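Local coordinates for protein endoglucanase (Clostridium thermocellum, PDB 2YIK) that probably hydrolyses the beta-1,4-glucosidic bonds of cellulose, as a family 9 glycoside hydrolase with a calcium- and zinc-binding catalytic domain, at residues S98-D103 / V177-H182; G106-S111 / C168-A173. All blocks are in the same frame, centred on the assembly; numbering follows the deposited sequence.

Contact 1. Residues S98-D103 / V177-H182; sequences SVLDPD and VVAFCH. With CA (calcium ion), chain D.
A classic beta bulge at Val178 and Ala179, in strand 177-184, meets the last turn of helix 90-100 through Val99 and Leu100. In the bulge both residues lie opposite Phe170 of the neighbouring strand, and the helical-like backbone of Val178 (psi -39°) lets two successive CB atoms point to the helix, where a regular strand would alternate. The valines touch through single methyls, Val99 CG1 against Val178 CG2 at 3.9 Å, their side chains meeting at a slant. Val178 also reaches Phe92 and Asn96, so it lies along the same helix. Leu100 starts out alongside the strand; its CD1 runs on anti to CA (chi2 171°), and the other branch, CD2, turns in to 3.9 Å from Ala179 CB. The contact is wholly apolar and small, two pairs of side chains wide.

Just beyond, the helix ends and Asp101 turns the chain around a calcium ion. Asp101 OD1 binds the metal at 2.6 Å through one oxygen, while its OD2 takes the backbone N-H of Gly106 and so fixes the carboxylate's rotation. Asp103 chelates with both oxygens, unevenly, OD1 at 2.6 Å and OD2 at 2.9 Å from the calcium. Asp105 and the carbonyl of Lys107 add further ligands. Aspartates at alternate positions, followed by glycine and a backbone carbonyl, are typical of the DxDxDG calcium loop, here joining helix 90-100 to strand 107-108.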
loop_
_atom_site.group_PDB
_atom_site.type_symbol
_atom_site.label_atom_id
_atom_site.label_comp_id
_atom_site.label_asym_id
_atom_site.label_seq_id
_atom_site.Cartn_x
_atom_site.Cartn_y
_atom_site.Cartn_z
ATOM N N SER A 98 -24.417 -12.922 -16.570
ATOM C CA SER A 98 -25.385 -12.583 -15.532
ATOM C C SER A 98 -24.758 -12.173 -14.202
ATOM O O SER A 98 -25.414 -11.530 -13.386
ATOM C CB SER A 98 -26.385 -13.730 -15.322
ATOM O OG SER A 98 -25.729 -14.944 -15.009
ATOM N N VAL A 99 -23.498 -12.539 -13.981
ATOM C CA VAL A 99 -22.819 -12.159 -12.745
ATOM C C VAL A 99 -21.958 -10.929 -12.998
ATOM O O VAL A 99 -21.876 -10.039 -12.158
ATOM C CB VAL A 99 -21.955 -13.324 -12.179
ATOM C CG1 VAL A 99 -20.969 -12.803 -11.137
ATOM C CG2 VAL A 99 -22.867 -14.358 -11.531
ATOM N N LEU A 100 -21.338 -10.868 -14.168
ATOM C CA LEU A 100 -20.500 -9.732 -14.523
ATOM C C LEU A 100 -21.322 -8.481 -14.836
ATOM O O LEU A 100 -20.872 -7.358 -14.595
ATOM C CB LEU A 100 -19.650 -10.068 -15.750
ATOM C CG LEU A 100 -18.599 -11.178 -15.651
ATOM C CD1 LEU A 100 -18.033 -11.489 -17.033
ATOM C CD2 LEU A 100 -17.494 -10.741 -14.701
ATOM N N ASP A 101 -22.532 -8.686 -15.353
ATOM C CA ASP A 101 -23.407 -7.594 -15.778
ATOM C C ASP A 101 -24.887 -7.928 -15.499
ATOM O O ASP A 101 -25.692 -8.027 -16.425
ATOM C CB ASP A 101 -23.149 -7.377 -17.287
ATOM C CG ASP A 101 -23.964 -6.249 -17.881
ATOM O OD1 ASP A 101 -24.310 -5.319 -17.144
ATOM O OD2 ASP A 101 -24.240 -6.285 -19.096
ATOM N N PRO A 102 -25.267 -8.068 -14.211
ATOM C CA PRO A 102 -26.645 -8.399 -13.829
ATOM C C PRO A 102 -27.725 -7.550 -14.495
ATOM O O PRO A 102 -28.766 -8.070 -14.890
ATOM C CB PRO A 102 -26.652 -8.210 -12.309
ATOM C CG PRO A 102 -25.223 -8.334 -11.918
ATOM C CD PRO A 102 -24.514 -7.613 -13.031
ATOM N N ASP A 103 -27.480 -6.246 -14.612
ATOM C CA ASP A 103 -28.468 -5.356 -15.209
ATOM C C ASP A 103 -28.520 -5.419 -16.735
ATOM O O ASP A 103 -29.404 -4.829 -17.356
ATOM C CB ASP A 103 -28.224 -3.915 -14.760
ATOM C CG ASP A 103 -26.836 -3.444 -15.089
ATOM O OD1 ASP A 103 -25.874 -4.023 -14.553
ATOM O OD2 ASP A 103 -26.708 -2.503 -15.889
ATOM N N VAL A 177 -16.105 -15.817 -5.914
ATOM C CA VAL A 177 -15.508 -14.843 -6.822
ATOM C C VAL A 177 -15.445 -15.424 -8.232
ATOM O O VAL A 177 -14.944 -16.527 -8.443
ATOM C CB VAL A 177 -14.074 -14.451 -6.387
ATOM C CG1 VAL A 177 -13.448 -13.544 -7.438
ATOM C CG2 VAL A 177 -14.107 -13.749 -5.034
ATOM N N VAL A 178 -15.960 -14.668 -9.192
ATOM C CA VAL A 178 -15.976 -15.084 -10.584
ATOM C C VAL A 178 -14.863 -14.367 -11.359
ATOM O O VAL A 178 -14.205 -14.956 -12.219
ATOM C CB VAL A 178 -17.362 -14.774 -11.209
ATOM C CG1 VAL A 178 -17.305 -14.906 -12.719
ATOM C CG2 VAL A 178 -18.410 -15.729 -10.631
ATOM N N ALA A 179 -14.656 -13.095 -11.041
ATOM C CA ALA A 179 -13.617 -12.299 -11.679
ATOM C C ALA A 179 -13.263 -11.107 -10.789
ATOM O O ALA A 179 -14.093 -10.622 -10.010
ATOM C CB ALA A 179 -14.086 -11.810 -13.046
ATOM N N PHE A 180 -12.021 -10.651 -10.898
ATOM C CA PHE A 180 -11.563 -9.504 -10.133
ATOM C C PHE A 180 -10.809 -8.559 -11.053
ATOM O O PHE A 180 -9.804 -8.941 -11.657
ATOM C CB PHE A 180 -10.640 -9.935 -8.990
ATOM C CG PHE A 180 -10.005 -8.781 -8.251
ATOM C CD1 PHE A 180 -10.775 -7.938 -7.450
ATOM C CD2 PHE A 180 -8.649 -8.503 -8.404
ATOM C CE1 PHE A 180 -10.198 -6.843 -6.800
ATOM C CE2 PHE A 180 -8.062 -7.407 -7.755
ATOM C CZ PHE A 180 -8.837 -6.575 -6.961
ATOM N N CYS A 181 -11.298 -7.333 -11.183
ATOM C CA CYS A 181 -10.605 -6.365 -12.018
ATOM C C CYS A 181 -9.478 -5.793 -11.174
ATOM O O CYS A 181 -9.716 -5.095 -10.189
ATOM C CB CYS A 181 -11.525 -5.233 -12.468
ATOM S SG CYS A 181 -10.642 -3.975 -13.449
ATOM N N HIS A 182 -8.250 -6.089 -11.578
ATOM C CA HIS A 182 -7.077 -5.639 -10.847
ATOM C C HIS A 182 -6.369 -4.440 -11.467
ATOM O O HIS A 182 -5.493 -3.854 -10.842
ATOM C CB HIS A 182 -6.071 -6.785 -10.738
ATOM C CG HIS A 182 -5.473 -7.186 -12.047
ATOM N ND1 HIS A 182 -6.072 -8.095 -12.903
ATOM C CD2 HIS A 182 -4.342 -6.785 -12.670
ATOM C CE1 HIS A 182 -5.333 -8.232 -13.986
ATOM N NE2 HIS A 182 -4.274 -7.447 -13.871
HETATM CA CA CA D . -23.894 -3.057 -16.023
#

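Contact 2. Residues G106-S111 / C168-A173; sequences GKVDVS and CTFRDA. With CA (calcium ion), chain D.
Asp109 OD1 is gripped twice by Ser111, the two residues flanking Val110, whose side chain packs on Cys168 and Phe170. Ser111 OG donates at 2.7 Å to the syn lone pair of Asp109 OD1. Ser111 N reaches the same oxygen at 2.9 Å, nearly in line with its C-O bond and with a fairly straight N-H (159°), closing an Asx turn. Together the two bonds tie the carboxylate to the bend after strand 107-108.

Across the contact the touching is apolar. Cys168 SG lies 4.1 Å from Val110 CB, the valine's branch point. Phe170, its CG anti to the carbonyl carbon (chi1 -61°), meets the two valines with CZ. Val108 CB approaches Phe170 CZ obliquely at 4.2 Å, whereas Val110 CG1 sits at the ring edge, close to its plane, 4.4 Å from CZ. Val110 is further covered by Cys181 and Val184.

One residue before Val108, Lys107 O binds the calcium ion at 2.4 Å, the backbone carbonyl ligand that follows the three aspartates of a DxDxDG calcium loop, with strand 107-108 paired antiparallel to strand 79-80.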
loop_
_atom_site.group_PDB
_atom_site.type_symbol
_atom_site.label_atom_id
_atom_site.label_comp_id
_atom_site.label_asym_id
_atom_site.label_seq_id
_atom_site.Cartn_x
_atom_site.Cartn_y
_atom_site.Cartn_z
ATOM N N GLY A 106 -24.579 -4.060 -20.655
ATOM C CA GLY A 106 -23.324 -4.290 -21.361
ATOM C C GLY A 106 -22.104 -3.518 -20.886
ATOM O O GLY A 106 -21.099 -3.436 -21.597
ATOM N N LYS A 107 -22.179 -2.953 -19.687
ATOM C CA LYS A 107 -21.066 -2.189 -19.141
ATOM C C LYS A 107 -20.800 -2.553 -17.683
ATOM O O LYS A 107 -21.691 -3.003 -16.987
ATOM C CB LYS A 107 -21.372 -0.694 -19.265
ATOM C CG LYS A 107 -21.350 -0.187 -20.699
ATOM C CD LYS A 107 -22.409 0.871 -20.932
ATOM C CE LYS A 107 -22.292 1.497 -22.327
ATOM N NZ LYS A 107 -21.460 0.668 -23.250
ATOM N N VAL A 108 -19.566 -2.402 -17.223
ATOM C CA VAL A 108 -19.276 -2.685 -15.823
ATOM C C VAL A 108 -18.599 -1.460 -15.231
ATOM O O VAL A 108 -17.995 -0.664 -15.952
ATOM C CB VAL A 108 -18.368 -3.920 -15.648
ATOM C CG1 VAL A 108 -19.079 -5.166 -16.176
ATOM C CG2 VAL A 108 -17.050 -3.700 -16.353
ATOM N N ASP A 109 -18.715 -1.309 -13.916
ATOM C CA ASP A 109 -18.128 -0.178 -13.215
ATOM C C ASP A 109 -16.836 -0.554 -12.480
ATOM O O ASP A 109 -16.869 -1.213 -11.442
ATOM C CB ASP A 109 -19.154 0.379 -12.221
ATOM C CG ASP A 109 -18.658 1.612 -11.485
ATOM O OD1 ASP A 109 -17.511 2.054 -11.726
ATOM O OD2 ASP A 109 -19.427 2.143 -10.654
ATOM N N VAL A 110 -15.694 -0.149 -13.030
ATOM C CA VAL A 110 -14.413 -0.426 -12.384
ATOM C C VAL A 110 -13.742 0.907 -12.052
ATOM O O VAL A 110 -12.516 1.039 -12.082
ATOM C CB VAL A 110 -13.470 -1.286 -13.270
ATOM C CG1 VAL A 110 -14.030 -2.695 -13.411
ATOM C CG2 VAL A 110 -13.287 -0.648 -14.623
ATOM N N SER A 111 -14.573 1.891 -11.723
ATOM C CA SER A 111 -14.106 3.221 -11.371
ATOM C C SER A 111 -13.778 3.300 -9.882
ATOM O O SER A 111 -14.178 2.441 -9.092
ATOM C CB SER A 111 -15.177 4.266 -11.697
ATOM O OG SER A 111 -16.246 4.206 -10.766
ATOM N N CYS A 168 -14.831 -4.076 -7.710
ATOM C CA CYS A 168 -14.099 -4.810 -8.742
ATOM C C CYS A 168 -14.114 -6.322 -8.554
ATOM O O CYS A 168 -13.595 -7.069 -9.387
ATOM C CB CYS A 168 -12.655 -4.305 -8.814
ATOM S SG CYS A 168 -12.487 -2.658 -9.575
ATOM N N THR A 169 -14.700 -6.773 -7.451
ATOM C CA THR A 169 -14.789 -8.199 -7.189
ATOM C C THR A 169 -16.191 -8.642 -7.588
ATOM O O THR A 169 -17.166 -8.339 -6.897
ATOM C CB THR A 169 -14.557 -8.530 -5.699
ATOM O OG1 THR A 169 -13.311 -7.962 -5.268
ATOM C CG2 THR A 169 -14.514 -10.045 -5.492
ATOM N N PHE A 170 -16.280 -9.337 -8.716
ATOM C CA PHE A 170 -17.550 -9.834 -9.234
ATOM C C PHE A 170 -17.797 -11.240 -8.688
ATOM O O PHE A 170 -17.094 -12.191 -9.044
ATOM C CB PHE A 170 -17.501 -9.820 -10.763
ATOM C CG PHE A 170 -17.302 -8.447 -11.335
ATOM C CD1 PHE A 170 -16.022 -7.903 -11.434
ATOM C CD2 PHE A 170 -18.393 -7.655 -11.679
ATOM C CE1 PHE A 170 -15.832 -6.591 -11.866
ATOM C CE2 PHE A 170 -18.215 -6.341 -12.115
ATOM C CZ PHE A 170 -16.931 -5.808 -12.204
ATOM N N ARG A 171 -18.791 -11.351 -7.807
ATOM C CA ARG A 171 -19.131 -12.616 -7.161
ATOM C C ARG A 171 -20.544 -13.087 -7.497
ATOM O O ARG A 171 -21.422 -12.270 -7.782
ATOM C CB ARG A 171 -19.031 -12.453 -5.638
ATOM C CG ARG A 171 -17.753 -11.791 -5.148
ATOM C CD ARG A 171 -17.940 -11.227 -3.741
ATOM N NE ARG A 171 -18.042 -12.271 -2.726
ATOM C CZ ARG A 171 -18.465 -12.065 -1.479
ATOM N NH1 ARG A 171 -18.838 -10.854 -1.089
ATOM N NH2 ARG A 171 -18.498 -13.070 -0.615
ATOM N N ASP A 172 -20.768 -14.400 -7.466
ATOM C CA ASP A 172 -22.111 -14.897 -7.716
ATOM C C ASP A 172 -22.864 -14.703 -6.393
ATOM O O ASP A 172 -22.255 -14.315 -5.386
ATOM C CB ASP A 172 -22.098 -16.365 -8.188
ATOM C CG ASP A 172 -21.580 -17.334 -7.145
ATOM O OD1 ASP A 172 -21.506 -16.992 -5.945
ATOM O OD2 ASP A 172 -21.256 -18.471 -7.544
ATOM N N ALA A 173 -24.171 -14.945 -6.392
ATOM C CA ALA A 173 -24.983 -14.728 -5.198
ATOM C C ALA A 173 -24.557 -15.514 -3.973
ATOM O O ALA A 173 -24.895 -15.137 -2.858
ATOM C CB ALA A 173 -26.460 -14.992 -5.508
HETATM CA CA CA D . -23.894 -3.057 -16.023
#

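In the fold
Contacts 1 and 2 lie with their centres about 4 Å apart, contact 2 nested along the chain within the loop closed by contact 1. One calcium loop supplies both: Asp101 and Asp103 belong to contact 1 and Lys107 to contact 2. Their partners are joined too, since strands 169-171 and 177-184 are antiparallel neighbours, with Val178 N 2.7 Å from Phe170 O. Leu100 also packs on Phe170. The two flanks of the metal loop, the end of helix 90-100 and residues 108-110, thus pack against one small sheet at the side of the domain, away from the predicted active-site His451; the side chain of Val110 is about 11 Å from the zinc ion.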